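Side-chain contacts in uncharacterized protein (Cytophaga hutchinsonii, PDB 3OMT), which is of unknown function but, as a putative Xre-family antitoxin with a helix-turn-helix fold, probably binds DNA and neutralises a partner toxin: residues 62-65 against 66-69; 48-51 against 52-55; 31-35 against 36-40. One frame throughout, in Å; residues are numbered along the deposited sequence. Where two conformers were deposited one is given.

Interaction 1: 62-65 against 66-69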
ATOM      1  N   VAL A  62     -11.675  -8.064   3.540  1.00 11.62           N
ATOM      2  CA  VAL A  62     -10.583  -8.077   4.488  1.00 11.54           C
ATOM      3  C   VAL A  62     -10.109  -6.652   4.669  1.00 10.47           C
ATOM      4  O   VAL A  62     -10.296  -5.796   3.802  1.00 10.11           O
ATOM      5  CB  VAL A  62      -9.356  -8.980   4.006  1.00 12.72           C
ATOM      6  CG1 VAL A  62      -9.798 -10.395   3.852  1.00 18.06           C
ATOM      7  CG2 VAL A  62      -8.693  -8.430   2.715  1.00 12.18           C
ATOM      8  N   ASP A  63      -9.456  -6.406   5.799  1.00 10.77           N
ATOM      9  CA  ASP A  63      -8.784  -5.142   6.029  1.00 10.74           C
ATOM     10  C   ASP A  63      -7.678  -5.047   4.980  1.00  9.76           C
ATOM     11  O   ASP A  63      -6.902  -5.971   4.802  1.00  8.81           O
ATOM     12  CB  ASP A  63      -8.201  -5.161   7.452  1.00 11.76           C
ATOM     13  CG  ASP A  63      -7.522  -3.885   7.867  1.00 13.21           C
ATOM     14  OD1 ASP A  63      -7.248  -3.023   7.080  1.00 12.71           O
ATOM     15  OD2 ASP A  63      -7.231  -3.776   9.086  1.00 21.70           O
ATOM     16  N   VAL A  64      -7.638  -3.930   4.282  1.00  8.30           N
ATOM     17  CA  VAL A  64      -6.625  -3.660   3.269  1.00  8.40           C
ATOM     18  C   VAL A  64      -5.211  -3.899   3.824  1.00  7.53           C
ATOM     19  O   VAL A  64      -4.309  -4.347   3.097  1.00  7.90           O
ATOM     20  CB  VAL A  64      -6.807  -2.233   2.696  1.00  6.59           C
ATOM     21  CG1 VAL A  64      -6.524  -1.131   3.787  1.00  8.29           C
ATOM     22  CG2 VAL A  64      -5.904  -2.020   1.446  1.00  7.69           C
ATOM     23  N   ARG A  65      -5.021  -3.644   5.114  1.00  7.26           N
ATOM     24  CA  ARG A  65      -3.682  -3.820   5.710  1.00  6.62           C
ATOM     25  C   ARG A  65      -3.185  -5.266   5.581  1.00  7.04           C
ATOM     26  O   ARG A  65      -1.939  -5.510   5.523  1.00  8.66           O
ATOM     27  CB  ARG A  65      -3.690  -3.417   7.161  1.00  7.12           C
ATOM     28  CG  ARG A  65      -3.793  -1.914   7.376  1.00  7.84           C
ATOM     29  CD  ARG A  65      -3.805  -1.546   8.824  1.00  8.45           C
ATOM     30  NE  ARG A  65      -3.778  -0.084   8.970  1.00 10.44           N
ATOM     31  CZ  ARG A  65      -3.728   0.539  10.157  1.00 12.71           C
ATOM     32  NH1 ARG A  65      -3.780  -0.151  11.309  1.00 14.91           N
ATOM     33  NH2 ARG A  65      -3.638   1.850  10.188  1.00 12.25           N
ATOM     34  N   GLU A  66      -4.112  -6.234   5.561  1.00  6.97           N
ATOM     35  CA  GLU A  66      -3.719  -7.633   5.475  1.00  7.49           C
ATOM     36  C   GLU A  66      -3.153  -8.019   4.097  1.00  7.43           C
ATOM     37  O   GLU A  66      -2.546  -9.067   3.967  1.00  7.25           O
ATOM     38  CB  GLU A  66      -4.923  -8.553   5.821  1.00  8.39           C
ATOM     39  CG  GLU A  66      -5.341  -8.371   7.256  1.00 10.63           C
ATOM     40  CD  GLU A  66      -6.471  -9.282   7.657  1.00 15.63           C
ATOM     41  OE1 GLU A  66      -6.703 -10.292   6.953  1.00 16.34           O
ATOM     42  OE2 GLU A  66      -7.111  -8.986   8.701  1.00 20.60           O
ATOM     43  N   LEU A  67      -3.366  -7.180   3.069  1.00  7.10           N
ATOM     44  CA  LEU A  67      -2.865  -7.480   1.731  1.00  7.37           C
ATOM     45  C   LEU A  67      -1.388  -7.171   1.606  1.00  7.61           C
ATOM     46  O   LEU A  67      -0.786  -7.553   0.632  1.00  8.47           O
ATOM     47  CB  LEU A  67      -3.624  -6.683   0.702  1.00  7.10           C
ATOM     48  CG  LEU A  67      -5.126  -6.990   0.543  1.00  6.61           C
ATOM     49  CD1 LEU A  67      -5.843  -6.021  -0.422  1.00  9.48           C
ATOM     50  CD2 LEU A  67      -5.340  -8.481   0.208  1.00  9.68           C
ATOM     51  N   ILE A  68      -0.827  -6.440   2.571  1.00  7.41           N
ATOM     52  CA  ILE A  68       0.571  -5.966   2.557  0.60  8.36           C
ATOM     53  C   ILE A  68       1.345  -6.782   3.595  1.00  7.90           C
ATOM     54  O   ILE A  68       0.813  -7.045   4.678  1.00  7.65           O
ATOM     55  CB  ILE A  68       0.602  -4.437   2.918  0.60  8.22           C
ATOM     56  CG1 ILE A  68      -0.316  -3.680   1.957  0.60 12.78           C
ATOM     57  CG2 ILE A  68       2.051  -3.892   2.929  0.60  7.13           C
ATOM     58  CD1 ILE A  68       0.015  -3.999   0.543  0.60 15.17           C
ATOM     59  N   VAL A  69       2.584  -7.156   3.309  1.00  7.55           N
ATOM     60  CA  VAL A  69       3.367  -7.862   4.332  1.00  7.88           C
ATOM     61  C   VAL A  69       3.752  -6.856   5.436  1.00  8.02           C
ATOM     62  O   VAL A  69       4.016  -5.673   5.176  1.00  9.29           O
ATOM     63  CB  VAL A  69       4.611  -8.572   3.772  1.00  7.93           C
ATOM     64  CG1 VAL A  69       4.185  -9.670   2.767  1.00  9.53           C
ATOM     65  CG2 VAL A  69       5.625  -7.592   3.069  1.00  7.54           C
TER
HETATM   66  O   HOH W   1      -9.773  -8.454   8.061  1.00 20.28           O
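V62 and L67 meet across the turn after helix 50-60 of the helix-turn-helix domain, which D63 opens as an Asx turn. Their side chains are roughly perpendicular, V62 CG2 meeting L67 CD2 at 4.2 Å. With V62 CG1 anti to the carbonyl carbon (chi1 -61°), CG2 takes the place between the backbone N and the carbonyl carbon and points at the leucine. Both residues also rest on V16 of helix 13-20, so the pair joins the turn to that helix.

The turn is fixed by D63. With CG anti to the backbone N (chi1 -177°), its carboxylate is placed to accept R65 N, which stands above the carboxylate plane 3.0 Å from D63 OD1. Successive bonds from residue i+3 back to i follow: E66 N to D63 O at 2.9 Å, L67 N to V64 O at 3.0 Å and I68 N to R65 O at 3.3 Å.

D63 also accepts from S70 and T71 of the second subunit, and at the end of the extended R65 chain NH2 donates to I68 O of the second subunit, so the turn lies at the dimer interface.

E66 runs extended back along the turn beside V62 and D63. Its OE2 stays 5.2 Å from D63 OD2, like charges whose charged atoms do not touch. Water 1 joins the ends of the turn, accepting D63 N at 3.1 Å and donating to E66 OE2 at 2.8 Å.

Interaction 2: 48-51 against 52-55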
ATOM      1  N   PRO A  48       0.061  -3.570  -7.190  1.00  9.03           N
ATOM      2  CA  PRO A  48      -1.110  -2.709  -7.403  1.00 10.03           C
ATOM      3  C   PRO A  48      -0.902  -1.344  -6.763  1.00  9.80           C
ATOM      4  O   PRO A  48      -0.125  -1.231  -5.840  1.00  8.64           O
ATOM      5  CB  PRO A  48      -2.236  -3.454  -6.684  1.00 11.58           C
ATOM      6  CG  PRO A  48      -1.579  -4.423  -5.844  1.00 12.47           C
ATOM      7  CD  PRO A  48      -0.160  -4.589  -6.158  1.00 10.41           C
ATOM      8  N   SER A  49      -1.593  -0.317  -7.280  1.00 10.23           N
ATOM      9  CA  SER A  49      -1.659   0.957  -6.602  1.00  9.28           C
ATOM     10  C   SER A  49      -2.355   0.828  -5.247  1.00  9.42           C
ATOM     11  O   SER A  49      -3.094  -0.112  -4.984  1.00  9.04           O
ATOM     12  CB  SER A  49      -2.451   1.975  -7.416  1.00 10.49           C
ATOM     13  OG  SER A  49      -3.813   1.612  -7.533  1.00 10.45           O
ATOM     14  N   LEU A  50      -2.160   1.822  -4.404  1.00  9.63           N
ATOM     15  CA  LEU A  50      -2.819   1.790  -3.115  0.60  8.90           C
ATOM     16  C   LEU A  50      -4.331   1.830  -3.306  1.00  9.12           C
ATOM     17  O   LEU A  50      -5.055   1.065  -2.649  1.00  8.94           O
ATOM     18  CB  LEU A  50      -2.337   2.906  -2.209  0.60  8.29           C
ATOM     19  CG  LEU A  50      -2.954   2.922  -0.825  0.60  7.51           C
ATOM     20  CD1 LEU A  50      -2.583   1.602  -0.098  0.60  8.06           C
ATOM     21  CD2 LEU A  50      -2.376   4.125  -0.047  0.60  9.68           C
ATOM     22  N   GLU A  51      -4.823   2.647  -4.241  1.00  9.83           N
ATOM     23  CA  GLU A  51      -6.284   2.666  -4.497  1.00  9.94           C
ATOM     24  C   GLU A  51      -6.805   1.297  -4.942  1.00  9.67           C
ATOM     25  O   GLU A  51      -7.842   0.840  -4.449  1.00  9.44           O
ATOM     26  CB  GLU A  51      -6.660   3.729  -5.510  1.00 11.03           C
ATOM     27  CG  GLU A  51      -6.237   5.122  -5.091  1.00 13.40           C
ATOM     28  CD  GLU A  51      -4.866   5.605  -5.622  1.00 15.80           C
ATOM     29  OE1 GLU A  51      -3.852   4.820  -5.708  1.00 18.22           O
ATOM     30  OE2 GLU A  51      -4.814   6.836  -5.891  1.00 20.04           O
ATOM     31  N   THR A  52      -6.030   0.598  -5.779  1.00  8.73           N
ATOM     32  CA  THR A  52      -6.435  -0.731  -6.209  1.00  9.13           C
ATOM     33  C   THR A  52      -6.453  -1.709  -5.030  1.00  8.72           C
ATOM     34  O   THR A  52      -7.329  -2.585  -4.920  1.00  9.58           O
ATOM     35  CB  THR A  52      -5.526  -1.210  -7.345  1.00  9.01           C
ATOM     36  OG1 THR A  52      -5.737  -0.289  -8.438  1.00 11.71           O
ATOM     37  CG2 THR A  52      -5.878  -2.659  -7.822  1.00 10.99           C
ATOM     38  N   LEU A  53      -5.472  -1.573  -4.142  1.00  8.32           N
ATOM     39  CA  LEU A  53      -5.436  -2.440  -2.962  1.00  7.59           C
ATOM     40  C   LEU A  53      -6.736  -2.304  -2.154  1.00  8.02           C
ATOM     41  O   LEU A  53      -7.265  -3.283  -1.654  1.00  7.83           O
ATOM     42  CB  LEU A  53      -4.240  -2.135  -2.070  1.00  8.31           C
ATOM     43  CG  LEU A  53      -2.868  -2.675  -2.461  1.00 11.62           C
ATOM     44  CD1 LEU A  53      -1.730  -2.032  -1.670  1.00 15.52           C
ATOM     45  CD2 LEU A  53      -2.809  -4.205  -2.404  1.00  9.44           C
ATOM     46  N   PHE A  54      -7.258  -1.086  -2.031  1.00  8.02           N
ATOM     47  CA  PHE A  54      -8.511  -0.891  -1.291  1.00  8.01           C
ATOM     48  C   PHE A  54      -9.676  -1.625  -2.019  1.00  8.36           C
ATOM     49  O   PHE A  54     -10.521  -2.231  -1.367  1.00  8.83           O
ATOM     50  CB  PHE A  54      -8.841   0.599  -1.082  1.00  7.93           C
ATOM     51  CG  PHE A  54      -8.140   1.229   0.102  1.00  9.54           C
ATOM     52  CD1 PHE A  54      -8.850   1.596   1.240  1.00  9.97           C
ATOM     53  CD2 PHE A  54      -6.780   1.425   0.081  1.00  8.75           C
ATOM     54  CE1 PHE A  54      -8.229   2.155   2.332  1.00 10.40           C
ATOM     55  CE2 PHE A  54      -6.139   1.965   1.154  1.00  8.49           C
ATOM     56  CZ  PHE A  54      -6.855   2.359   2.292  1.00  9.61           C
ATOM     57  N   ASP A  55      -9.699  -1.571  -3.343  1.00  8.73           N
ATOM     58  CA  ASP A  55     -10.705  -2.278  -4.166  1.00  9.28           C
ATOM     59  C   ASP A  55     -10.607  -3.801  -3.975  1.00  8.77           C
ATOM     60  O   ASP A  55     -11.611  -4.461  -3.803  1.00  9.82           O
ATOM     61  CB  ASP A  55     -10.515  -1.940  -5.635  1.00 10.93           C
ATOM     62  CG  ASP A  55     -10.986  -0.550  -6.001  1.00 13.60           C
ATOM     63  OD1 ASP A  55     -11.704   0.117  -5.212  1.00 15.15           O
ATOM     64  OD2 ASP A  55     -10.628  -0.132  -7.125  1.00 15.75           O
TER
HETATM   65  O   HOH W   2      -3.200  -0.803  -9.747  1.00 13.63           O
HETATM   66  O   HOH W   3     -10.226   2.390  -4.318  1.00 25.77           O
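S49 and T52 meet at the N-terminal end of helix 50-60 of the helix-turn-helix domain, with S49 at the N-cap. The two hydroxyls, S49 OG and T52 OG1, are hydrogen-bonded at 2.9 Å, and the proton could come from either. The serine OG (chi1 66°) sits between its backbone N and carbonyl carbon, which brings it to the threonine hydroxyl. Water 2 accepts from S49 N and also bonds T52 OG1, so the threonine hydroxyl is held by two partners and the serine amide is tied to the same point.

The P48 ring packs against the first turn. Its CB touches T52 CG2 at 3.9 Å, while its CG reaches L53 CD2 at 3.7 Å, the two side chains meeting at a slant. W41 of helix 35-42 packs against both P48 and T52 and extends this apolar patch towards the preceding helix.

Elsewhere on the helix L50 and F54 run alongside each other in the same direction. In one of its two conformers L50 has CG anti to the backbone N and CD1 3.8 Å from F54 CE2. The ring of F54 also turns its edge to the L50 carbonyl, with L50 O near the ring plane and 3.2 Å from CD2. F10 of the second subunit meets this ring edge-to-face, and L50 of that subunit packs on L53, which makes this flank part of the dimer interface.

The backbone bonds L53 N to S49 O and F54 N to L50 O carry the helix onward. E51 O accepts D55 N at 3.2 Å and also water 3 at 2.8 Å, which in turn donates to D55 OD1 at 2.9 Å.

Interaction 3: 31-35 against 36-40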
ATOM      1  N   LEU A  31     -12.957  -7.657 -10.368  1.00 12.29           N
ATOM      2  CA  LEU A  31     -12.439  -6.291 -10.510  1.00 12.51           C
ATOM      3  C   LEU A  31     -12.406  -5.799 -11.950  1.00 12.56           C
ATOM      4  O   LEU A  31     -11.939  -4.697 -12.193  1.00 13.98           O
ATOM      5  CB  LEU A  31     -11.021  -6.152  -9.876  1.00 13.20           C
ATOM      6  CG  LEU A  31     -10.936  -6.413  -8.382  1.00 15.09           C
ATOM      7  CD1 LEU A  31      -9.488  -6.193  -7.897  1.00 17.76           C
ATOM      8  CD2 LEU A  31     -11.923  -5.517  -7.631  1.00 17.80           C
ATOM      9  N   ASP A  32     -12.897  -6.590 -12.916  1.00 13.27           N
ATOM     10  CA  ASP A  32     -12.936  -6.185 -14.335  1.00 12.31           C
ATOM     11  C   ASP A  32     -11.516  -5.833 -14.803  1.00 12.96           C
ATOM     12  O   ASP A  32     -11.298  -4.794 -15.389  1.00 12.91           O
ATOM     13  CB  ASP A  32     -13.924  -5.028 -14.497  1.00 13.02           C
ATOM     14  CG  ASP A  32     -14.237  -4.686 -15.940  1.00 13.85           C
ATOM     15  OD1 ASP A  32     -14.088  -5.561 -16.831  1.00 13.62           O
ATOM     16  OD2 ASP A  32     -14.683  -3.513 -16.160  1.00 14.56           O
ATOM     17  N   LYS A  33     -10.549  -6.699 -14.469  1.00 12.79           N
ATOM     18  CA  LYS A  33      -9.144  -6.482 -14.778  1.00 13.74           C
ATOM     19  C   LYS A  33      -8.686  -7.464 -15.874  1.00 13.55           C
ATOM     20  O   LYS A  33      -9.408  -8.356 -16.294  1.00 14.31           O
ATOM     21  CB  LYS A  33      -8.257  -6.667 -13.518  1.00 14.16           C
ATOM     22  CG  LYS A  33      -8.435  -5.620 -12.445  1.00 16.04           C
ATOM     23  CD  LYS A  33      -7.836  -4.304 -12.868  1.00 19.28           C
ATOM     24  CE  LYS A  33      -8.068  -3.207 -11.860  1.00 22.20           C
ATOM     25  NZ  LYS A  33      -7.647  -1.886 -12.440  1.00 26.13           N
ATOM     26  N   ASN A  34      -7.476  -7.267 -16.344  1.00 14.63           N
ATOM     27  CA  ASN A  34      -6.831  -8.189 -17.274  1.00 14.10           C
ATOM     28  C   ASN A  34      -6.129  -9.292 -16.481  1.00 13.85           C
ATOM     29  O   ASN A  34      -5.652  -9.065 -15.362  1.00 14.34           O
ATOM     30  CB  ASN A  34      -5.835  -7.466 -18.161  1.00 14.47           C
ATOM     31  CG  ASN A  34      -6.489  -6.355 -18.974  1.00 18.18           C
ATOM     32  OD1 ASN A  34      -7.743  -6.294 -19.104  1.00 21.56           O
ATOM     33  ND2 ASN A  34      -5.659  -5.458 -19.510  1.00 25.09           N
ATOM     34  N   LYS A  35      -6.036 -10.469 -17.059  1.00 14.11           N
ATOM     35  CA  LYS A  35      -5.524 -11.633 -16.332  1.00 14.25           C
ATOM     36  C   LYS A  35      -4.067 -11.482 -15.981  1.00 13.77           C
ATOM     37  O   LYS A  35      -3.643 -11.864 -14.868  1.00 12.98           O
ATOM     38  CB  LYS A  35      -5.712 -12.953 -17.123  1.00 17.10           C
ATOM     39  CG  LYS A  35      -4.985 -13.053 -18.417  1.00 19.77           C
ATOM     40  CD  LYS A  35      -5.346 -14.357 -19.181  1.00 24.25           C
ATOM     41  CE  LYS A  35      -4.955 -14.226 -20.701  1.00 26.65           C
ATOM     42  NZ  LYS A  35      -5.289 -15.436 -21.554  1.00 27.41           N
ATOM     43  N   THR A  36      -3.272 -10.895 -16.874  1.00 14.20           N
ATOM     44  CA  THR A  36      -1.840 -10.826 -16.569  1.00 15.35           C
ATOM     45  C   THR A  36      -1.531  -9.833 -15.438  1.00 15.25           C
ATOM     46  O   THR A  36      -0.592 -10.019 -14.631  1.00 15.85           O
ATOM     47  CB  THR A  36      -1.022 -10.480 -17.804  1.00 15.85           C
ATOM     48  OG1 THR A  36      -1.323 -11.398 -18.847  1.00 17.68           O
ATOM     49  CG2 THR A  36       0.395 -10.620 -17.489  1.00 19.10           C
ATOM     50  N   THR A  37      -2.312  -8.771 -15.387  1.00 15.70           N
ATOM     51  CA  THR A  37      -2.188  -7.767 -14.336  1.00 15.36           C
ATOM     52  C   THR A  37      -2.336  -8.425 -12.956  1.00 13.99           C
ATOM     53  O   THR A  37      -1.498  -8.235 -12.058  1.00 14.43           O
ATOM     54  CB  THR A  37      -3.251  -6.711 -14.509  1.00 16.24           C
ATOM     55  OG1 THR A  37      -3.037  -6.034 -15.755  1.00 17.10           O
ATOM     56  CG2 THR A  37      -3.272  -5.717 -13.335  1.00 19.13           C
ATOM     57  N   VAL A  38      -3.389  -9.215 -12.808  1.00 13.25           N
ATOM     58  CA  VAL A  38      -3.658  -9.900 -11.538  1.00 12.89           C
ATOM     59  C   VAL A  38      -2.598 -10.940 -11.228  1.00 12.42           C
ATOM     60  O   VAL A  38      -2.122 -11.064 -10.104  1.00 12.55           O
ATOM     61  CB  VAL A  38      -5.094 -10.484 -11.500  1.00 12.81           C
ATOM     62  CG1 VAL A  38      -5.279 -11.388 -10.314  1.00 12.81           C
ATOM     63  CG2 VAL A  38      -6.100  -9.346 -11.568  1.00 15.03           C
ATOM     64  N   SER A  39      -2.177 -11.675 -12.249  1.00 12.33           N
ATOM     65  CA  SER A  39      -1.144 -12.666 -12.058  0.60 12.07           C
ATOM     66  C   SER A  39       0.156 -12.066 -11.504  1.00 11.92           C
ATOM     67  O   SER A  39       0.777 -12.641 -10.587  1.00 12.10           O
ATOM     68  CB  SER A  39      -0.855 -13.386 -13.383  0.60 12.57           C
ATOM     69  OG  SER A  39       0.103 -14.408 -13.164  0.60 13.29           O
ATOM     70  N   LYS A  40       0.555 -10.925 -12.052  1.00 11.56           N
ATOM     71  CA  LYS A  40       1.806 -10.289 -11.677  0.60 11.50           C
ATOM     72  C   LYS A  40       1.695  -9.677 -10.275  1.00 10.97           C
ATOM     73  O   LYS A  40       2.692  -9.569  -9.558  1.00 11.10           O
ATOM     74  CB  LYS A  40       2.183  -9.246 -12.729  0.60 11.88           C
ATOM     75  CG  LYS A  40       2.662  -9.968 -13.971  0.60 15.46           C
ATOM     76  CD  LYS A  40       3.301  -9.070 -14.981  0.60 19.53           C
ATOM     77  CE  LYS A  40       3.741  -9.874 -16.204  0.60 22.76           C
ATOM     78  NZ  LYS A  40       4.764 -10.931 -15.907  0.60 23.42           N
TER
HETATM   79  O   HOH W   4      -6.046  -4.789 -15.747  1.00 20.45           O
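K33 and V38 form the apolar part of the turn between helix 24-30 and helix 35-42, the two helices of the helix-turn-helix unit. V38 CG2, anti to its carbonyl carbon with CG1 anti to the backbone N (chi1 170°), lies 4.0 Å from K33 CB and 3.8 Å from N34 O. This buried valine is the tight part of the contact. Beside it S39 N donates to K35 O at 3.0 Å, nearly straight at 161°, whereas V38 N to N34 O is weak at 3.4 Å.

The loose side is polar and exposed in the assembly. N34 holds the N-cap position but its side chain makes no capping bond; its CB merely lies 4.0 Å from T37 OG1. Water 4 accepts from N34 N at 2.9 Å and is weakly hydrogen-bonded to T37 OG1. K35 carries an extended chain beyond CG, which touches T36 only near its root, and K33 bends at its second torsion so that its amine leads away.

In relatives of this fold the second helix of the unit commonly enters the DNA groove, and the lysines here would be compatible with that. D32, with positive phi, ends helix 24-30 in a Schellman motif. V38 packs on L27 and T28 of that helix, seating helix 35-42 against it, while L31 touches D55 of helix 50-60.

Overall arrangement
From the N terminus the three contacts come in series, none nested in or crossing another. Interaction 3 (31-40) closes the turn joining helix 24-30 to helix 35-42. Interaction 2 (48-55) starts helix 50-60, and the two touch lightly where L31 CD2 packs on D55 O at 4.0 Å. Interaction 1 (62-69) turns the chain after that helix and folds it back on interaction 2: L67 and V64 press on the carbonyl of L53, V64 also on F54, and I68 on the L53 side chain. Interactions 1 and 2 both reach the second subunit. Interaction 3 does not; it lies across the chain's centre from interaction 1, about 18 Å away between centres.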